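Local coordinates for transcriptional regulator (Actinomyces oris, PDB 5V8C), which is a LytR-Cps2A-Psr family phosphotransferase that mediates the glycosylation of a surface protein anchored to the Gram-positive cell wall, at residues V7-P12 with G93-V98; T22-G27 with I107-L112; A100-L105 with K286-A291. All coordinates share one frame; numbering follows the deposited sequence. Where two conformers were deposited one is given.

Interaction 1. Residues V7-P12 with G93-V98; sequences VDIAMP and GPQNTV
The first turn of helix 94-105 holds an extended stretch of the N-terminal chain, and the grip is a two-point pairing of the Gln-95 side-chain amide with the main chain of Ala-10. Gln-95 OE1 accepts the N-H of Ala-10 at 2.7 Å, on a lone pair in the carbonyl plane. Gln-95 NE2 donates back to Ala-10 O over 3.0 Å, arriving 22° out of the plane of that carbonyl. The torsions explain how a helix residue does this: CG is anti to the backbone N (chi1 -173°), and a bend at chi2 (62°) turns the amide across to the loop. NE2 also reaches Asn-99 OD1, one helical turn on, which should help fix the way round of the amide. With an alanine here, both amide bonds go, and the N-H and C=O of Ala-10 would probably be left without these mates, the chain there held mainly by the apolar contacts of Ile-9 and Pro-12.

Apolar contacts flank the polar pair. Ile-9 runs past the Gln-95 side chain in the opposite direction and sets its CD1 3.8 Å from CG of the Pro-94 ring, the two side chains crossing at about a right angle. Further along, Pro-12 CD lies 3.6 Å from Val-98 CG1. Ile-9 and Pro-94 also both rest on Leu-112 of strand 111-115, while Val-98 faces Leu-24. The Gln-95 amide bonds both polar groups of one extended residue, a two-point side-chain-to-main-chain pairing that ties the chain leaving edge strand 5-7 to a helix packed on the central sheet.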
loop_
_atom_site.group_PDB
_atom_site.type_symbol
_atom_site.label_atom_id
_atom_site.label_comp_id
_atom_site.label_asym_id
_atom_site.label_seq_id
_atom_site.Cartn_x
_atom_site.Cartn_y
_atom_site.Cartn_z
ATOM N N VAL A 7 -4.175 -2.173 -17.999
ATOM C CA VAL A 7 -3.509 -0.914 -18.282
ATOM C C VAL A 7 -2.172 -1.181 -18.937
ATOM O O VAL A 7 -1.418 -2.037 -18.482
ATOM C CB VAL A 7 -3.382 0.035 -17.061
ATOM C CG1 VAL A 7 -4.669 0.816 -16.837
ATOM C CG2 VAL A 7 -2.970 -0.717 -15.798
ATOM N N ASP A 8 -1.885 -0.473 -20.028
ATOM C CA ASP A 8 -0.596 -0.625 -20.674
ATOM C C ASP A 8 0.408 0.213 -19.889
ATOM O O ASP A 8 0.197 1.413 -19.701
ATOM C CB ASP A 8 -0.657 -0.195 -22.154
ATOM C CG ASP A 8 -1.621 -1.005 -23.007
ATOM O OD1 ASP A 8 -1.358 -2.215 -23.222
ATOM O OD2 ASP A 8 -2.604 -0.416 -23.512
ATOM N N ILE A 9 1.429 -0.443 -19.329
ATOM C CA ILE A 9 2.488 0.240 -18.604
ATOM C C ILE A 9 3.827 -0.210 -19.143
ATOM O O ILE A 9 4.058 -1.411 -19.301
ATOM C CB ILE A 9 2.360 0.077 -17.050
ATOM C CG1 ILE A 9 1.510 1.201 -16.444
ATOM C CG2 ILE A 9 3.731 0.020 -16.337
ATOM C CD1 ILE A 9 0.167 0.839 -16.231
ATOM N N ALA A 10 4.696 0.758 -19.466
ATOM C CA ALA A 10 6.063 0.486 -19.890
ATOM C C ALA A 10 6.868 0.343 -18.604
ATOM O O ALA A 10 7.133 1.338 -17.918
ATOM C CB ALA A 10 6.600 1.629 -20.747
ATOM N N MET A 11 7.174 -0.916 -18.250
ATOM C CA MET A 11 7.915 -1.230 -17.036
ATOM C C MET A 11 9.336 -0.687 -17.101
ATOM O O MET A 11 9.940 -0.674 -18.171
ATOM C CB MET A 11 7.908 -2.738 -16.738
ATOM C CG MET A 11 6.575 -3.252 -16.209
ATOM S SD MET A 11 5.980 -2.410 -14.714
ATOM C CE MET A 11 4.500 -3.242 -14.475
ATOM N N PRO A 12 9.889 -0.161 -15.972
ATOM C CA PRO A 12 11.253 0.386 -16.026
ATOM C C PRO A 12 12.298 -0.711 -16.186
ATOM O O PRO A 12 12.001 -1.885 -15.989
ATOM C CB PRO A 12 11.416 1.094 -14.666
ATOM C CG PRO A 12 10.074 1.108 -14.044
ATOM C CD PRO A 12 9.346 -0.061 -14.601
ATOM N N GLY A 93 -1.373 9.522 -14.447
ATOM C CA GLY A 93 -1.470 8.096 -14.742
ATOM C C GLY A 93 -0.497 7.217 -13.981
ATOM O O GLY A 93 0.553 7.692 -13.548
ATOM N N PRO A 94 -0.807 5.902 -13.847
ATOM C CA PRO A 94 0.113 4.987 -13.143
ATOM C C PRO A 94 1.516 4.977 -13.721
ATOM O O PRO A 94 2.464 4.706 -12.991
ATOM C CB PRO A 94 -0.546 3.618 -13.320
ATOM C CG PRO A 94 -1.474 3.776 -14.494
ATOM C CD PRO A 94 -1.988 5.179 -14.351
ATOM N N GLN A 95 1.648 5.274 -15.026
ATOM C CA GLN A 95 2.940 5.323 -15.710
ATOM C C GLN A 95 3.867 6.336 -15.047
ATOM O O GLN A 95 5.062 6.080 -14.919
ATOM C CB GLN A 95 2.763 5.640 -17.204
ATOM C CG GLN A 95 4.061 5.542 -18.007
ATOM C CD GLN A 95 4.643 4.149 -18.003
ATOM O OE1 GLN A 95 4.103 3.234 -18.621
ATOM N NE2 GLN A 95 5.749 3.951 -17.297
ATOM N N ASN A 96 3.305 7.456 -14.581
ATOM C CA ASN A 96 4.069 8.500 -13.909
ATOM C C ASN A 96 4.550 8.059 -12.536
ATOM O O ASN A 96 5.692 8.345 -12.187
ATOM C CB ASN A 96 3.278 9.793 -13.820
ATOM C CG ASN A 96 4.145 10.971 -13.479
ATOM O OD1 ASN A 96 5.226 11.161 -14.055
ATOM N ND2 ASN A 96 3.723 11.741 -12.488
ATOM N N THR A 97 3.692 7.355 -11.769
ATOM C CA THR A 97 4.044 6.793 -10.455
ATOM C C THR A 97 5.143 5.728 -10.608
ATOM O O THR A 97 6.121 5.758 -9.857
ATOM C CB THR A 97 2.806 6.212 -9.758
ATOM O OG1 THR A 97 1.775 7.194 -9.753
ATOM C CG2 THR A 97 3.094 5.766 -8.335
ATOM N N VAL A 98 4.990 4.813 -11.589
ATOM C CA VAL A 98 5.970 3.769 -11.902
ATOM C C VAL A 98 7.330 4.428 -12.256
ATOM O O VAL A 98 8.369 4.031 -11.720
ATOM C CB VAL A 98 5.436 2.820 -13.019
ATOM C CG1 VAL A 98 6.561 2.067 -13.712
ATOM C CG2 VAL A 98 4.409 1.837 -12.464
#

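Interaction 2. Residues T22-G27 with I107-L112; sequences TWLILG and IPTTHL
Trp-23 pairs with His-111 and Leu-24 with Leu-112 as neighbouring parallel strands, held by backbone hydrogen bonds at Thr-22 and Leu-24. Leu-24 N donates to His-111 O at 3.0 Å. Thr-22 O, at the start of the pairing, takes two N-H groups: a firm bond from Thr-110 N at 2.8 Å, lying in the carbonyl plane, and a weak one from His-111 N at 3.3 Å.

The aromatic contact lies on one face of the sheet. Trp-23 and His-111 both carry CG anti to the carbonyl carbon (chi1 -69° and -57°), which brings the six-membered ring of Trp-23 and the His-111 ring over each other in an offset stack, centroids 4.4 Å apart and planes at 30°. His-111 CB sits over the middle of the six-membered indole ring, a CH-pi contact of 3.5 Å to its centroid. Glu-21 reaches both rings, bonding Trp-23 NE1 firmly and His-111 NE2 weakly.

Apolar packing fills the other face. Leu-24 and Leu-112 lie side by side, pointing the same way, CD2 of the former 3.8 Å from CD1 of the latter. Leu-112 CD1 also meets Leu-26 CD1 at 3.9 Å, and Thr-109 CG2 touches Leu-24 CB.

Helix 233-248 covers the Trp-23 and His-111 face, and helix 94-105 covers the leucines through Val-98, Leu-101 and Pro-94, while strand 52-60 continues the sheet beyond strand 23-28.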
loop_
_atom_site.group_PDB
_atom_site.type_symbol
_atom_site.label_atom_id
_atom_site.label_comp_id
_atom_site.label_asym_id
_atom_site.label_seq_id
_atom_site.Cartn_x
_atom_site.Cartn_y
_atom_site.Cartn_z
ATOM N N THR A 22 9.329 -7.126 -8.044
ATOM C CA THR A 22 8.793 -6.082 -7.177
ATOM C C THR A 22 7.432 -5.593 -7.719
ATOM O O THR A 22 7.331 -5.046 -8.823
ATOM C CB THR A 22 9.824 -4.980 -6.839
ATOM O OG1 THR A 22 9.161 -3.747 -6.546
ATOM C CG2 THR A 22 10.883 -4.793 -7.904
ATOM N N TRP A 23 6.379 -5.913 -6.956
ATOM C CA TRP A 23 4.989 -5.567 -7.228
ATOM C C TRP A 23 4.696 -4.204 -6.631
ATOM O O TRP A 23 5.116 -3.911 -5.508
ATOM C CB TRP A 23 4.049 -6.609 -6.588
ATOM C CG TRP A 23 4.100 -7.960 -7.235
ATOM C CD1 TRP A 23 5.117 -8.867 -7.170
ATOM C CD2 TRP A 23 3.075 -8.564 -8.036
ATOM N NE1 TRP A 23 4.796 -9.992 -7.894
ATOM C CE2 TRP A 23 3.552 -9.830 -8.446
ATOM C CE3 TRP A 23 1.789 -8.161 -8.443
ATOM C CZ2 TRP A 23 2.792 -10.694 -9.244
ATOM C CZ3 TRP A 23 1.071 -8.986 -9.297
ATOM C CH2 TRP A 23 1.574 -10.234 -9.691
ATOM N N LEU A 24 4.005 -3.358 -7.387
ATOM C CA LEU A 24 3.614 -2.058 -6.889
ATOM C C LEU A 24 2.110 -2.118 -6.687
ATOM O O LEU A 24 1.366 -2.418 -7.632
ATOM C CB LEU A 24 4.014 -0.940 -7.866
ATOM C CG LEU A 24 3.601 0.496 -7.493
ATOM C CD1 LEU A 24 4.127 0.903 -6.108
ATOM C CD2 LEU A 24 4.063 1.484 -8.550
ATOM N N ILE A 25 1.677 -1.963 -5.430
ATOM C CA ILE A 25 0.255 -1.983 -5.092
ATOM C C ILE A 25 -0.177 -0.566 -4.810
ATOM O O ILE A 25 0.378 0.074 -3.922
ATOM C CB ILE A 25 -0.106 -2.953 -3.934
ATOM C CG1 ILE A 25 0.419 -4.389 -4.218
ATOM C CG2 ILE A 25 -1.620 -2.934 -3.678
ATOM C CD1 ILE A 25 -0.203 -5.512 -3.368
ATOM N N LEU A 26 -1.127 -0.056 -5.606
ATOM C CA LEU A 26 -1.609 1.305 -5.456
ATOM C C LEU A 26 -3.087 1.383 -5.094
ATOM O O LEU A 26 -3.943 0.924 -5.862
ATOM C CB LEU A 26 -1.339 2.129 -6.723
ATOM C CG LEU A 26 0.097 2.254 -7.200
ATOM C CD1 LEU A 26 0.149 2.976 -8.541
ATOM C CD2 LEU A 26 0.957 2.980 -6.188
ATOM N N GLY A 27 -3.359 1.982 -3.935
ATOM C CA GLY A 27 -4.701 2.317 -3.470
ATOM C C GLY A 27 -5.078 3.662 -4.063
ATOM O O GLY A 27 -4.398 4.661 -3.835
ATOM N N ILE A 107 13.287 2.160 -7.396
ATOM C CA ILE A 107 12.532 0.921 -7.328
ATOM C C ILE A 107 12.011 0.548 -8.738
ATOM O O ILE A 107 11.109 1.203 -9.271
ATOM C CB ILE A 107 11.461 0.839 -6.175
ATOM C CG1 ILE A 107 10.014 1.046 -6.659
ATOM C CG2 ILE A 107 11.774 1.745 -4.983
ATOM C CD1 ILE A 107 9.285 -0.265 -6.880
ATOM N N PRO A 108 12.606 -0.494 -9.369
ATOM C CA PRO A 108 12.131 -0.920 -10.693
ATOM C C PRO A 108 10.939 -1.876 -10.569
ATOM O O PRO A 108 11.094 -3.038 -10.185
ATOM C CB PRO A 108 13.373 -1.585 -11.325
ATOM C CG PRO A 108 14.393 -1.720 -10.199
ATOM C CD PRO A 108 13.703 -1.364 -8.910
ATOM N N THR A 109 9.745 -1.369 -10.882
ATOM C CA THR A 109 8.497 -2.117 -10.812
ATOM C C THR A 109 8.434 -3.228 -11.878
ATOM O O THR A 109 8.580 -2.971 -13.068
ATOM C CB THR A 109 7.318 -1.140 -10.852
ATOM O OG1 THR A 109 7.401 -0.306 -9.702
ATOM C CG2 THR A 109 5.970 -1.834 -10.869
ATOM N N THR A 110 8.205 -4.460 -11.422
ATOM C CA THR A 110 8.105 -5.659 -12.252
ATOM C C THR A 110 6.629 -5.943 -12.600
ATOM O O THR A 110 6.325 -6.320 -13.734
ATOM C CB THR A 110 8.840 -6.810 -11.536
ATOM O OG1 THR A 110 10.241 -6.543 -11.587
ATOM C CG2 THR A 110 8.571 -8.175 -12.149
ATOM N N HIS A 111 5.715 -5.715 -11.633
ATOM C CA HIS A 111 4.278 -5.938 -11.798
ATOM C C HIS A 111 3.474 -4.797 -11.167
ATOM O O HIS A 111 3.978 -4.112 -10.278
ATOM C CB HIS A 111 3.874 -7.280 -11.175
ATOM C CG HIS A 111 4.611 -8.453 -11.730
ATOM N ND1 HIS A 111 4.330 -8.952 -12.986
ATOM C CD2 HIS A 111 5.599 -9.192 -11.177
ATOM C CE1 HIS A 111 5.140 -9.984 -13.151
ATOM N NE2 HIS A 111 5.930 -10.161 -12.092
ATOM N N LEU A 112 2.226 -4.598 -11.607
ATOM C CA LEU A 112 1.413 -3.511 -11.081
ATOM C C LEU A 112 -0.021 -3.928 -10.783
ATOM O O LEU A 112 -0.714 -4.453 -11.667
ATOM C CB LEU A 112 1.435 -2.271 -12.006
ATOM C CG LEU A 112 0.553 -1.088 -11.524
ATOM C CD1 LEU A 112 1.265 -0.230 -10.486
ATOM C CD2 LEU A 112 0.064 -0.247 -12.675
#

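Interaction 3. Residues A100-L105 with K286-A291; sequences ALCTGL and KTCRPA
Cys-102 and Cys-288 both turn SG anti to their own backbone N (chi1 175° and -171°), which puts each sulfur beside its own carbonyl carbon, on a CB that points to the other segment. They meet in a disulfide, Cys-102 SG to Cys-288 SG 2.0 Å, with a torsion of -125° about the S-S bond. The two CA atoms, Cys-102 CA and Cys-288 CA, stand 5.6 Å apart, the nearest CA pair of the two segments.

Beside the disulfide the packing is apolar and small. Pro-290 turns its ring toward the helix: its CG lies 3.6 Å from Thr-103 CG2, and its CD is 3.8 Å from the same methyl. The two side chains cross at about a right angle, the methyl meeting the ring at CG and CD. Pro-290 CD also comes within 4.0 Å of Cys-102 SG, which places the ring alongside the sulfur as well as the methyl. The branching of Thr-103 divides its work. CG2 faces Pro-290, whereas OG1, between the backbone N and the carbonyl carbon, lies within hydrogen-bonding distance of the main-chain oxygens of Asn-77 and Ser-78, which must share its one hydrogen.

On the side of the C-terminal tail, strand 288-289 pairs antiparallel with strand 13-14, Arg-289 bonding Thr-13 through the backbone. Helix 94-105 is thereby joined covalently to a short two-stranded sheet at the surface, made from a strand near the N-terminus and the C-terminal tail. It is a long-range disulfide between a helix cysteine and one in a short strand near the C-terminus, tying that tail to the body of the domain.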
loop_
_atom_site.group_PDB
_atom_site.type_symbol
_atom_site.label_atom_id
_atom_site.label_comp_id
_atom_site.label_asym_id
_atom_site.label_seq_id
_atom_site.Cartn_x
_atom_site.Cartn_y
_atom_site.Cartn_z
ATOM N N ALA A 100 8.285 7.709 -11.535
ATOM C CA ALA A 100 8.734 8.497 -10.384
ATOM C C ALA A 100 9.481 7.649 -9.350
ATOM O O ALA A 100 10.580 8.022 -8.947
ATOM C CB ALA A 100 7.556 9.207 -9.733
ATOM N N LEU A 101 8.917 6.487 -8.964
ATOM C CA LEU A 101 9.543 5.569 -8.006
ATOM C C LEU A 101 10.934 5.109 -8.442
ATOM O O LEU A 101 11.836 4.980 -7.609
ATOM C CB LEU A 101 8.635 4.372 -7.728
ATOM C CG LEU A 101 7.430 4.684 -6.857
ATOM C CD1 LEU A 101 6.591 3.470 -6.664
ATOM C CD2 LEU A 101 7.852 5.267 -5.503
ATOM N N CYS A 102 11.113 4.922 -9.756
ATOM C CA CYS A 102 12.388 4.563 -10.357
ATOM C C CYS A 102 13.407 5.718 -10.275
ATOM O O CYS A 102 14.485 5.548 -9.706
ATOM C CB CYS A 102 12.176 4.106 -11.796
ATOM S SG CYS A 102 13.709 3.765 -12.693
ATOM N N THR A 103 13.080 6.879 -10.853
ATOM C CA THR A 103 14.010 8.008 -10.872
ATOM C C THR A 103 14.245 8.635 -9.482
ATOM O O THR A 103 15.259 9.302 -9.285
ATOM C CB THR A 103 13.600 9.072 -11.912
ATOM O OG1 THR A 103 12.565 9.890 -11.382
ATOM C CG2 THR A 103 13.163 8.483 -13.230
ATOM N N GLY A 104 13.316 8.422 -8.552
ATOM C CA GLY A 104 13.374 9.002 -7.216
ATOM C C GLY A 104 13.831 8.085 -6.101
ATOM O O GLY A 104 14.478 8.541 -5.155
ATOM N N LEU A 105 13.464 6.807 -6.158
ATOM C CA LEU A 105 13.853 5.885 -5.096
ATOM C C LEU A 105 14.665 4.711 -5.598
ATOM O O LEU A 105 15.289 4.016 -4.797
ATOM C CB LEU A 105 12.627 5.401 -4.304
ATOM C CG LEU A 105 11.921 6.452 -3.450
ATOM C CD1 LEU A 105 10.682 5.877 -2.802
ATOM C CD2 LEU A 105 12.863 7.059 -2.404
ATOM N N LYS A 286 20.436 5.580 -9.101
ATOM C CA LYS A 286 21.542 5.490 -10.060
ATOM C C LYS A 286 21.468 4.269 -10.973
ATOM O O LYS A 286 21.933 4.339 -12.109
ATOM C CB LYS A 286 22.895 5.515 -9.332
ATOM N N THR A 287 20.870 3.167 -10.496
ATOM C CA THR A 287 20.791 1.915 -11.249
ATOM C C THR A 287 19.397 1.635 -11.868
ATOM O O THR A 287 19.185 0.552 -12.416
ATOM C CB THR A 287 21.281 0.744 -10.372
ATOM O OG1 THR A 287 20.403 0.581 -9.255
ATOM C CG2 THR A 287 22.721 0.926 -9.891
ATOM N N CYS A 288 18.473 2.608 -11.830
ATOM C CA CYS A 288 17.128 2.420 -12.382
ATOM C C CYS A 288 16.842 3.390 -13.537
ATOM O O CYS A 288 17.250 4.545 -13.474
ATOM C CB CYS A 288 16.077 2.529 -11.278
ATOM S SG CYS A 288 14.399 2.073 -11.791
ATOM N N ARG A 289 16.118 2.932 -14.578
ATOM C CA ARG A 289 15.800 3.761 -15.750
ATOM C C ARG A 289 14.393 3.488 -16.332
ATOM O O ARG A 289 14.096 2.359 -16.727
ATOM C CB ARG A 289 16.882 3.597 -16.832
ATOM C CG ARG A 289 16.692 4.452 -18.082
ATOM C CD ARG A 289 17.447 3.833 -19.244
ATOM N NE ARG A 289 17.376 4.624 -20.474
ATOM C CZ ARG A 289 16.472 4.442 -21.431
ATOM N NH1 ARG A 289 16.500 5.187 -22.528
ATOM N NH2 ARG A 289 15.530 3.517 -21.297
ATOM N N PRO A 290 13.535 4.528 -16.451
ATOM C CA PRO A 290 12.215 4.317 -17.072
ATOM C C PRO A 290 12.272 4.334 -18.610
ATOM O O PRO A 290 13.314 4.671 -19.168
ATOM C CB PRO A 290 11.383 5.476 -16.513
ATOM C CG PRO A 290 12.367 6.559 -16.222
ATOM C CD PRO A 290 13.725 5.936 -16.034
ATOM N N ALA A 291 11.158 3.961 -19.287
ATOM C CA ALA A 291 10.978 3.947 -20.749
ATOM C C ALA A 291 12.097 3.235 -21.529
ATOM O O ALA A 291 11.985 3.013 -22.740
ATOM C CB ALA A 291 10.778 5.364 -21.275
#

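How the interactions relate
Helix 94-105 is common to interactions 1 and 3, whose centres lie about 12 Å apart; its first turn holds the N-terminal chain and its last turns carry the disulfide. Pro-12 joins the two, its CB 4.0 Å from Cys-102 SG. Interaction 2 is the sheet beneath: Ile-9 CD1 packs on Leu-112 CD2 at 3.7 Å, and Leu-101 CD1 on Leu-24 CD1 at 3.6 Å. Where the helix gives way to the approach to strand 111-115, Ile-107 N probably bonds Leu-101 O, 3.2 Å away. Residues 7-12 and the C-terminal tail thus both pack against one helix-and-strand unit. The cobalt ion, bound by Ala-1, His-2 and His-219, takes no ligand from these segments.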